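Xenavidin (Xenopus tropicalis, PDB 2UZ2) binds biotin in a deep pocket at one end of a beta-barrel, as a frog member of the avidin family that assembles into tetramers. Local coordinates at residues T32-T37 with I46-L51; W12-G17 with G115-T120; T76-Q81 with L92-L97. One frame throughout, in Å; residues are numbered along the deposited sequence. Where two conformers were deposited one is given.

Contact 1: T32-T37 with I46-L51; sequences TGTYFT and IRISPL. With BTN (biotin), chain D.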
# COMPACT_ATOMS: atom_id res chain seq x y z
N THR B 32 -0.02 6.12 -24.00
CA THR B 32 1.01 5.09 -24.14
C THR B 32 2.38 5.75 -24.02
O THR B 32 2.52 6.96 -24.19
CB THR B 32 0.92 4.34 -25.49
OG1 THR B 32 1.32 5.21 -26.55
CG2 THR B 32 -0.49 3.89 -25.78
N GLY B 33 3.39 4.94 -23.72
CA GLY B 33 4.73 5.46 -23.61
C GLY B 33 5.70 4.39 -23.17
O GLY B 33 5.49 3.19 -23.42
N THR B 34 6.77 4.85 -22.57
CA THR B 34 7.81 3.91 -22.09
C THR B 34 8.34 4.34 -20.74
O THR B 34 8.25 5.49 -20.34
CB THR B 34 9.00 3.82 -23.05
OG1 THR B 34 9.60 5.11 -23.25
CG2 THR B 34 8.57 3.25 -24.40
N TYR B 35 8.97 3.38 -20.07
CA TYR B 35 9.57 3.67 -18.76
C TYR B 35 10.96 3.05 -18.75
O TYR B 35 11.16 1.87 -19.13
CB TYR B 35 8.72 3.05 -17.67
CG TYR B 35 8.99 3.64 -16.32
CD1 TYR B 35 8.14 4.63 -15.79
CD2 TYR B 35 10.03 3.18 -15.55
CE1 TYR B 35 8.36 5.15 -14.51
CE2 TYR B 35 10.27 3.72 -14.28
CZ TYR B 35 9.42 4.71 -13.78
OH TYR B 35 9.70 5.21 -12.51
N PHE B 36 11.93 3.84 -18.32
CA PHE B 36 13.26 3.31 -18.18
C PHE B 36 13.66 3.42 -16.71
O PHE B 36 13.92 4.52 -16.18
CB PHE B 36 14.32 3.98 -19.05
CG PHE B 36 15.64 3.28 -18.94
CD1 PHE B 36 15.96 2.27 -19.81
CD2 PHE B 36 16.50 3.54 -17.87
CE1 PHE B 36 17.16 1.58 -19.71
CE2 PHE B 36 17.71 2.84 -17.72
CZ PHE B 36 18.03 1.84 -18.65
N THR B 37 13.70 2.29 -16.04
CA THR B 37 14.01 2.36 -14.60
C THR B 37 15.51 2.40 -14.27
O THR B 37 16.32 1.71 -14.88
CB THR B 37 13.34 1.21 -13.81
OG1 THR B 37 13.58 1.44 -12.42
CG2 THR B 37 13.93 -0.13 -14.22
N ILE B 46 18.68 -3.85 -17.50
CA ILE B 46 17.46 -3.05 -17.67
C ILE B 46 17.32 -2.57 -19.12
O ILE B 46 18.30 -2.14 -19.74
CB ILE B 46 17.46 -1.85 -16.71
CG1 ILE B 46 17.36 -2.35 -15.26
CG2 ILE B 46 16.30 -0.92 -17.01
CD1 ILE B 46 17.95 -1.41 -14.22
N ARG B 47 16.09 -2.68 -19.64
CA ARG B 47 15.77 -2.09 -20.95
C ARG B 47 14.50 -1.31 -20.87
O ARG B 47 13.66 -1.55 -19.99
CB ARG B 47 15.70 -3.13 -22.09
CG ARG B 47 17.11 -3.54 -22.60
CD ARG B 47 17.12 -4.33 -23.93
NE ARG B 47 18.42 -4.95 -24.16
CZ ARG B 47 18.88 -5.98 -23.45
NH1 ARG B 47 18.13 -6.52 -22.51
NH2 ARG B 47 20.08 -6.48 -23.68
N ILE B 48 14.38 -0.34 -21.78
CA ILE B 48 13.17 0.47 -21.91
C ILE B 48 11.99 -0.49 -22.01
O ILE B 48 12.08 -1.51 -22.75
CB ILE B 48 13.25 1.34 -23.17
CG1 ILE B 48 14.46 2.28 -23.10
CG2 ILE B 48 11.97 2.11 -23.36
CD1 ILE B 48 14.69 3.10 -24.35
N SER B 49 10.92 -0.18 -21.28
CA SER B 49 9.74 -1.03 -21.22
C SER B 49 8.48 -0.26 -21.54
O SER B 49 8.39 0.93 -21.25
CB SER B 49 9.66 -1.67 -19.81
OG SER B 49 10.84 -2.48 -19.57
N PRO B 50 7.50 -0.92 -22.18
CA PRO B 50 6.30 -0.19 -22.58
C PRO B 50 5.30 0.04 -21.45
O PRO B 50 5.25 -0.72 -20.50
CB PRO B 50 5.69 -1.12 -23.61
CG PRO B 50 6.07 -2.53 -23.12
CD PRO B 50 7.49 -2.33 -22.61
N LEU B 51 4.45 1.06 -21.62
CA LEU B 51 3.39 1.29 -20.66
C LEU B 51 2.11 1.70 -21.37
O LEU B 51 2.17 2.23 -22.50
CB LEU B 51 3.78 2.40 -19.66
CG LEU B 51 3.94 3.83 -20.20
CD1 LEU B 51 2.68 4.69 -20.12
CD2 LEU B 51 5.04 4.51 -19.41
C11 BTN D . 12.18 -5.97 -11.77
O11 BTN D . 11.65 -7.10 -11.61
O12 BTN D . 13.34 -5.80 -11.33
C10 BTN D . 11.45 -4.84 -12.48
C9 BTN D . 12.04 -3.48 -12.17
C8 BTN D . 11.34 -2.82 -10.97
C7 BTN D . 11.50 -1.31 -10.94
C2 BTN D . 10.77 -0.67 -9.75
S1 BTN D . 9.11 -0.71 -9.97
C6 BTN D . 8.85 0.69 -8.82
C5 BTN D . 10.11 1.53 -8.68
N1 BTN D . 10.09 2.82 -9.38
C3 BTN D . 11.07 2.87 -10.30
O3 BTN D . 11.57 4.02 -10.93
N2 BTN D . 11.56 1.65 -10.50
C4 BTN D . 11.21 0.76 -9.40
O HOH W 1 12.86 0.01 -17.88

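Contact 2: W12-G17 with G115-T120; sequences WRNKLG and GANTFT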
# COMPACT_ATOMS: atom_id res chain seq x y z
N TRP B 12 9.66 12.79 -18.06
CA TRP B 12 9.63 13.06 -16.64
C TRP B 12 10.71 12.21 -15.99
O TRP B 12 11.09 11.17 -16.52
CB TRP B 12 8.29 12.62 -16.05
CG TRP B 12 7.07 13.25 -16.69
CD1 TRP B 12 6.41 12.81 -17.83
CD2 TRP B 12 6.35 14.40 -16.23
NE1 TRP B 12 5.33 13.64 -18.09
CE2 TRP B 12 5.28 14.61 -17.11
CE3 TRP B 12 6.52 15.27 -15.13
CZ2 TRP B 12 4.36 15.68 -16.95
CZ3 TRP B 12 5.62 16.34 -14.98
CH2 TRP B 12 4.56 16.52 -15.87
N ARG B 13 11.17 12.65 -14.82
CA ARG B 13 12.13 11.84 -14.07
C ARG B 13 11.70 11.78 -12.62
O ARG B 13 11.10 12.73 -12.11
CB ARG B 13 13.53 12.45 -14.12
CG ARG B 13 13.64 13.88 -13.63
CD ARG B 13 15.10 14.32 -13.41
NE ARG B 13 15.66 13.78 -12.17
CZ ARG B 13 16.78 13.06 -12.09
NH1 ARG B 13 17.48 12.79 -13.19
NH2 ARG B 13 17.20 12.61 -10.92
N ASN B 14 12.02 10.70 -11.95
CA ASN B 14 11.83 10.72 -10.49
C ASN B 14 13.15 10.87 -9.74
O ASN B 14 14.20 11.00 -10.36
CB ASN B 14 11.02 9.52 -10.01
CG ASN B 14 11.74 8.19 -10.20
OD1 ASN B 14 12.96 8.15 -10.31
ND2 ASN B 14 10.96 7.09 -10.24
N LYS B 15 13.10 10.84 -8.41
CA LYS B 15 14.29 11.13 -7.62
C LYS B 15 15.35 10.03 -7.77
O LYS B 15 16.54 10.29 -7.54
CB LYS B 15 13.90 11.41 -6.15
CG LYS B 15 12.75 12.47 -6.05
CD LYS B 15 12.29 12.80 -4.61
CE LYS B 15 12.91 14.08 -4.09
NZ LYS B 15 12.42 14.44 -2.72
N LEU B 16 14.92 8.83 -8.15
CA LEU B 16 15.84 7.70 -8.42
C LEU B 16 16.55 7.84 -9.77
O LEU B 16 17.54 7.14 -10.02
CB LEU B 16 15.10 6.37 -8.35
CG LEU B 16 14.39 5.94 -7.06
CD1 LEU B 16 13.22 4.95 -7.36
CD2 LEU B 16 15.39 5.37 -6.12
N GLY B 17 16.08 8.75 -10.62
CA GLY B 17 16.66 8.98 -11.96
C GLY B 17 15.96 8.23 -13.08
O GLY B 17 16.34 8.36 -14.26
N GLY B 115 5.30 1.70 -2.89
CA GLY B 115 6.17 2.84 -2.69
C GLY B 115 5.56 4.10 -3.29
O GLY B 115 4.43 4.07 -3.77
N ALA B 116 6.29 5.19 -3.17
CA ALA B 116 5.80 6.50 -3.67
C ALA B 116 6.90 7.10 -4.52
O ALA B 116 8.08 6.98 -4.16
CB ALA B 116 5.53 7.41 -2.48
N ASN B 117 6.54 7.83 -5.57
CA ASN B 117 7.55 8.70 -6.15
C ASN B 117 6.92 9.94 -6.70
O ASN B 117 5.74 9.92 -7.10
CB ASN B 117 8.27 8.01 -7.29
CG ASN B 117 9.40 7.13 -6.82
OD1 ASN B 117 9.23 5.93 -6.78
ND2 ASN B 117 10.55 7.73 -6.40
N THR B 118 7.69 11.01 -6.71
CA THR B 118 7.25 12.24 -7.38
C THR B 118 8.10 12.41 -8.65
O THR B 118 9.33 12.21 -8.64
CB THR B 118 7.30 13.49 -6.46
OG1 THR B 118 6.28 13.39 -5.43
CG2 THR B 118 7.06 14.77 -7.24
N PHE B 119 7.43 12.76 -9.74
CA PHE B 119 8.10 12.99 -11.03
C PHE B 119 8.10 14.47 -11.36
O PHE B 119 7.11 15.14 -11.11
CB PHE B 119 7.41 12.22 -12.16
CG PHE B 119 7.55 10.72 -12.05
CD1 PHE B 119 8.51 10.03 -12.78
CD2 PHE B 119 6.68 9.99 -11.23
CE1 PHE B 119 8.62 8.64 -12.67
CE2 PHE B 119 6.77 8.59 -11.15
CZ PHE B 119 7.74 7.92 -11.90
N THR B 120 9.20 14.97 -11.93
CA THR B 120 9.27 16.35 -12.39
C THR B 120 9.78 16.37 -13.84
O THR B 120 10.17 15.34 -14.39
CB THR B 120 10.24 17.17 -11.56
OG1 THR B 120 11.54 16.57 -11.65
CG2 THR B 120 9.80 17.18 -10.08
O HOH W 2 8.39 5.53 -9.28

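Contact 3: T76-Q81 with L92-L97; sequences TVWTGQ and LHTMWL. With BTN (biotin), chain D.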
# COMPACT_ATOMS: atom_id res chain seq x y z
N THR B 76 4.62 -3.41 -12.77
CA THR B 76 4.40 -2.32 -11.80
C THR B 76 3.27 -1.44 -12.30
O THR B 76 3.19 -1.18 -13.51
CB THR B 76 5.65 -1.47 -11.59
OG1 THR B 76 6.74 -2.33 -11.21
CG2 THR B 76 5.42 -0.40 -10.49
N VAL B 77 2.43 -1.00 -11.36
CA VAL B 77 1.37 -0.02 -11.67
C VAL B 77 1.61 1.22 -10.83
O VAL B 77 2.06 1.12 -9.70
CB VAL B 77 -0.07 -0.58 -11.44
CG1 VAL B 77 -0.39 -1.73 -12.48
CG2 VAL B 77 -0.29 -1.10 -9.99
N TRP B 78 1.32 2.38 -11.42
CA TRP B 78 1.38 3.66 -10.71
C TRP B 78 0.05 4.36 -10.84
O TRP B 78 -0.61 4.30 -11.89
CB TRP B 78 2.37 4.62 -11.39
CG TRP B 78 3.84 4.38 -11.16
CD1 TRP B 78 4.67 5.14 -10.37
CD2 TRP B 78 4.69 3.44 -11.83
NE1 TRP B 78 5.97 4.73 -10.50
CE2 TRP B 78 6.01 3.67 -11.37
CE3 TRP B 78 4.46 2.40 -12.75
CZ2 TRP B 78 7.10 2.91 -11.81
CZ3 TRP B 78 5.54 1.66 -13.20
CH2 TRP B 78 6.83 1.90 -12.74
N THR B 79 -0.31 5.09 -9.80
CA THR B 79 -1.45 6.03 -9.91
C THR B 79 -1.14 7.31 -9.15
O THR B 79 -0.45 7.30 -8.11
CB THR B 79 -2.79 5.39 -9.49
OG1 THR B 79 -3.86 6.27 -9.82
CG2 THR B 79 -2.88 5.11 -7.99
N GLY B 80 -1.63 8.44 -9.65
CA GLY B 80 -1.24 9.68 -9.03
C GLY B 80 -2.04 10.83 -9.55
O GLY B 80 -3.05 10.64 -10.23
N GLN B 81 -1.55 12.02 -9.24
CA GLN B 81 -2.20 13.24 -9.67
C GLN B 81 -1.14 14.27 -9.99
O GLN B 81 -0.12 14.34 -9.33
CB GLN B 81 -3.17 13.75 -8.60
CG GLN B 81 -4.12 14.90 -9.09
CD GLN B 81 -5.20 15.28 -8.08
OE1 GLN B 81 -5.30 14.70 -6.99
NE2 GLN B 81 -5.99 16.28 -8.43
N LEU B 92 4.21 15.26 -10.67
CA LEU B 92 3.29 14.15 -10.58
C LEU B 92 3.57 13.46 -9.26
O LEU B 92 4.68 12.93 -9.07
CB LEU B 92 3.50 13.14 -11.71
CG LEU B 92 3.65 13.68 -13.13
CD1 LEU B 92 3.86 12.54 -14.11
CD2 LEU B 92 2.40 14.45 -13.49
N HIS B 93 2.59 13.47 -8.36
CA HIS B 93 2.64 12.67 -7.14
C HIS B 93 2.03 11.31 -7.38
O HIS B 93 0.85 11.21 -7.71
CB HIS B 93 1.91 13.36 -5.97
CG HIS B 93 2.59 14.58 -5.46
ND1 HIS B 93 3.89 14.58 -5.00
CD2 HIS B 93 2.13 15.84 -5.26
CE1 HIS B 93 4.22 15.80 -4.60
NE2 HIS B 93 3.17 16.58 -4.76
N THR B 94 2.82 10.25 -7.18
CA THR B 94 2.38 8.89 -7.46
C THR B 94 2.66 7.93 -6.31
O THR B 94 3.54 8.13 -5.49
CB THR B 94 3.10 8.28 -8.70
OG1 THR B 94 4.44 7.92 -8.38
CG2 THR B 94 3.04 9.31 -9.93
N MET B 95 1.85 6.88 -6.31
CA MET B 95 2.21 5.70 -5.56
C MET B 95 2.15 4.53 -6.49
O MET B 95 1.50 4.59 -7.56
CB MET B 95 1.27 5.55 -4.39
CG MET B 95 1.36 6.77 -3.50
SD MET B 95 0.69 6.43 -1.91
CE MET B 95 2.05 5.49 -1.21
N TRP B 96 2.89 3.48 -6.17
CA TRP B 96 3.01 2.35 -7.06
C TRP B 96 2.93 1.02 -6.34
O TRP B 96 3.18 0.97 -5.14
CB TRP B 96 4.34 2.41 -7.88
CG TRP B 96 5.60 2.64 -7.08
CD1 TRP B 96 6.24 3.83 -6.90
CD2 TRP B 96 6.38 1.67 -6.39
NE1 TRP B 96 7.37 3.67 -6.12
CE2 TRP B 96 7.49 2.35 -5.80
CE3 TRP B 96 6.26 0.28 -6.20
CZ2 TRP B 96 8.47 1.68 -5.04
CZ3 TRP B 96 7.26 -0.38 -5.42
CH2 TRP B 96 8.33 0.32 -4.88
N LEU B 97 2.55 -0.03 -7.07
CA LEU B 97 2.64 -1.41 -6.56
C LEU B 97 3.49 -2.16 -7.56
O LEU B 97 3.21 -2.12 -8.77
CB LEU B 97 1.24 -2.04 -6.49
CG LEU B 97 0.24 -1.47 -5.48
CD1 LEU B 97 -1.20 -2.06 -5.73
CD2 LEU B 97 0.74 -1.73 -4.04
C11 BTN D . 12.18 -5.97 -11.77
O11 BTN D . 11.65 -7.10 -11.61
O12 BTN D . 13.34 -5.80 -11.33
C10 BTN D . 11.45 -4.84 -12.48
C9 BTN D . 12.04 -3.48 -12.17
C8 BTN D . 11.34 -2.82 -10.97
C7 BTN D . 11.50 -1.31 -10.94
C2 BTN D . 10.77 -0.67 -9.75
S1 BTN D . 9.11 -0.71 -9.97
C6 BTN D . 8.85 0.69 -8.82
C5 BTN D . 10.11 1.53 -8.68
N1 BTN D . 10.09 2.82 -9.38
C3 BTN D . 11.07 2.87 -10.30
O3 BTN D . 11.57 4.02 -10.93
N2 BTN D . 11.56 1.65 -10.50
C4 BTN D . 11.21 0.76 -9.40

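Contact 1: T32-T37 with I46-L51
Antiparallel pairing of G33 and Y35 with L51 and S49 joins two neighbouring strands, 30-36 and 49-55, of the barrel wall, next to the biotin pocket. Four backbone hydrogen bonds hold it: G33 and L51 bond each other both ways, and so do Y35 and S49, the shortest being Y35 N to S49 O at 2.8 Å. T34 and P50 form the non-hydrogen-bonded pair between them. Past the level of F36 and I48 the chains diverge, and a water bridges them there, donating to Y35 O and R47 O and accepting from T37 N.

In this eight-stranded up-and-down barrel of the avidin family, Y35, S49 and L51 turn to the same face, the one that carries Y35 to the ligand. With CG anti to the backbone N (chi1 -162°), the Y35 ring leads away from strand 49-55, and its OH donates to the ureido oxygen O3 of biotin at 2.7 Å, with O3 near the ring plane. T37 OG1 accepts from biotin N2 at 2.8 Å and is also hydrogen-bonded to V39 O, which probably fixes its hydroxyl.

Apolar contacts add to the pairing. The L51 side chain lies against the G33 and T34 backbone, CD2 coming within 3.5 Å of T34 O. I46 CG2 sits over one face of the F36 ring, 3.9 Å from its centroid, while I48 CG1 meets the ring at its edge, 3.6 Å from F36 CD1. On the side of T34 and P50, I48 CG2 presses tightly on T34 CB at 3.4 Å.

Contact 2: W12-G17 with G115-T120
R13 and T120 bond each other twice through the backbone, R13 N to T120 O and T120 N to R13 O, both at 2.9 Å and both nearly straight. This antiparallel hydrogen-bonded pair ties the first strand of the barrel to the last, the seam that closes the avidin-family sheet on itself. Beyond this pair a water bridges two side chains: it donates to N117 OD1 at 2.7 Å and takes a weak bond from N14 ND2. N117 OD1 also accepts from W96 NE1.

N14 opens a type I turn running to G17, closed by a bond from G17 N to N14 O. Its OD1 accepts from S18 N and, weakly, from L16 N, an anchorage that probably fixes the rotation of the amide and holds ND2 where it is hydrogen-bonded to biotin O3.

Packing centres on F119. Its CG stands anti to the carbonyl carbon (chi1 -68°), which lays the ring alongside N14, pointing the same way, with N14 CB over one ring face, 3.9 Å from the centroid. The amide plane is turned 36° from the ring, with N14 ND2 3.7 Å from F119 CZ. W12 CB meets F119 CB at 4.0 Å, and the W12 indole passes the T120 carbonyl with CE3 3.7 Å from T120 C. The R13 and T120 side chains run side by side on the other face of the sheet. L16 crosses N117 at about a right angle, its CD1 4.0 Å from N117 ND2.

Strand 90-99 flanks 112-121, with L92 touching W12 and T94 touching F119, and strand 19-25 brings L20 against both W12 and F119.

Contact 3: T76-Q81 with L92-L97
W78 and W96 pair across the hairpin of strands 75-84 and 90-99, two consecutive antiparallel strands of the avidin barrel, as a non-hydrogen-bonded pair with their side chains side by side on one face. Six backbone hydrogen bonds zip the hairpin together, two for each of the pairs V77-L97, T79-M95 and Q81-H93. Between the last two, G80 stands opposite T94 in a second non-hydrogen-bonded pair, G80 CA and T94 CA only 4.0 Å apart.

Aromatic contacts dominate the face carrying W78, T94 and W96. W96 CB lies over one face of the W78 pyrrole ring, 3.7 Å from its centroid, and the indole planes are inclined at 54°. Carrying CG between its backbone N and carbonyl carbon (chi1 50°), W96 swings its indole away from strand 75-84 and towards the ligand, where biotin C6 lies over the centre of one face, 3.5 Å above the plane. A leucine in place of W96 would probably leave biotin C6 without its flat aromatic support and N117 OD1 without the indole NE1 as its partner.

Apolar packing on the other face sets V77 CG2 against L97 CB, 3.9 Å apart. Other subunits cover both faces: W78 of the second subunit touches V77 and its R99 is bonded to Q81 OE1, while W109 of the fourth subunit packs on W96.

Two threonine hydroxyls border the indoles and the ligand. T94 OG1, bonded to N117 O, sits at the W78 edge, 3.4 Å from W78 CD1. T76 OG1, bonded to W69 NE1, comes within 3.1 Å of biotin S1.

All three contacts belong to one closed sheet and meet around biotin. Contacts 1 and 3 are in series along the chain, both nested inside the loop that contact 2 closes. Y35 is where they converge: its OH lies 3.2 Å from N14 ND2 and 3.4 Å from F119 CZ of contact 2, while Y35 CZ is 3.5 Å from W78 CZ2 of contact 3. Contacts 1 and 2 thus supply neighbouring groups to the ureido oxygen, and contact 3 lines the thioether ring. Contacts 2 and 3, with centres about 10 Å apart, sit on neighbouring strands, 112-121 and 90-99, linked by a probable hydrogen bond between T118 OG1 and H93 ND1 at 2.7 Å.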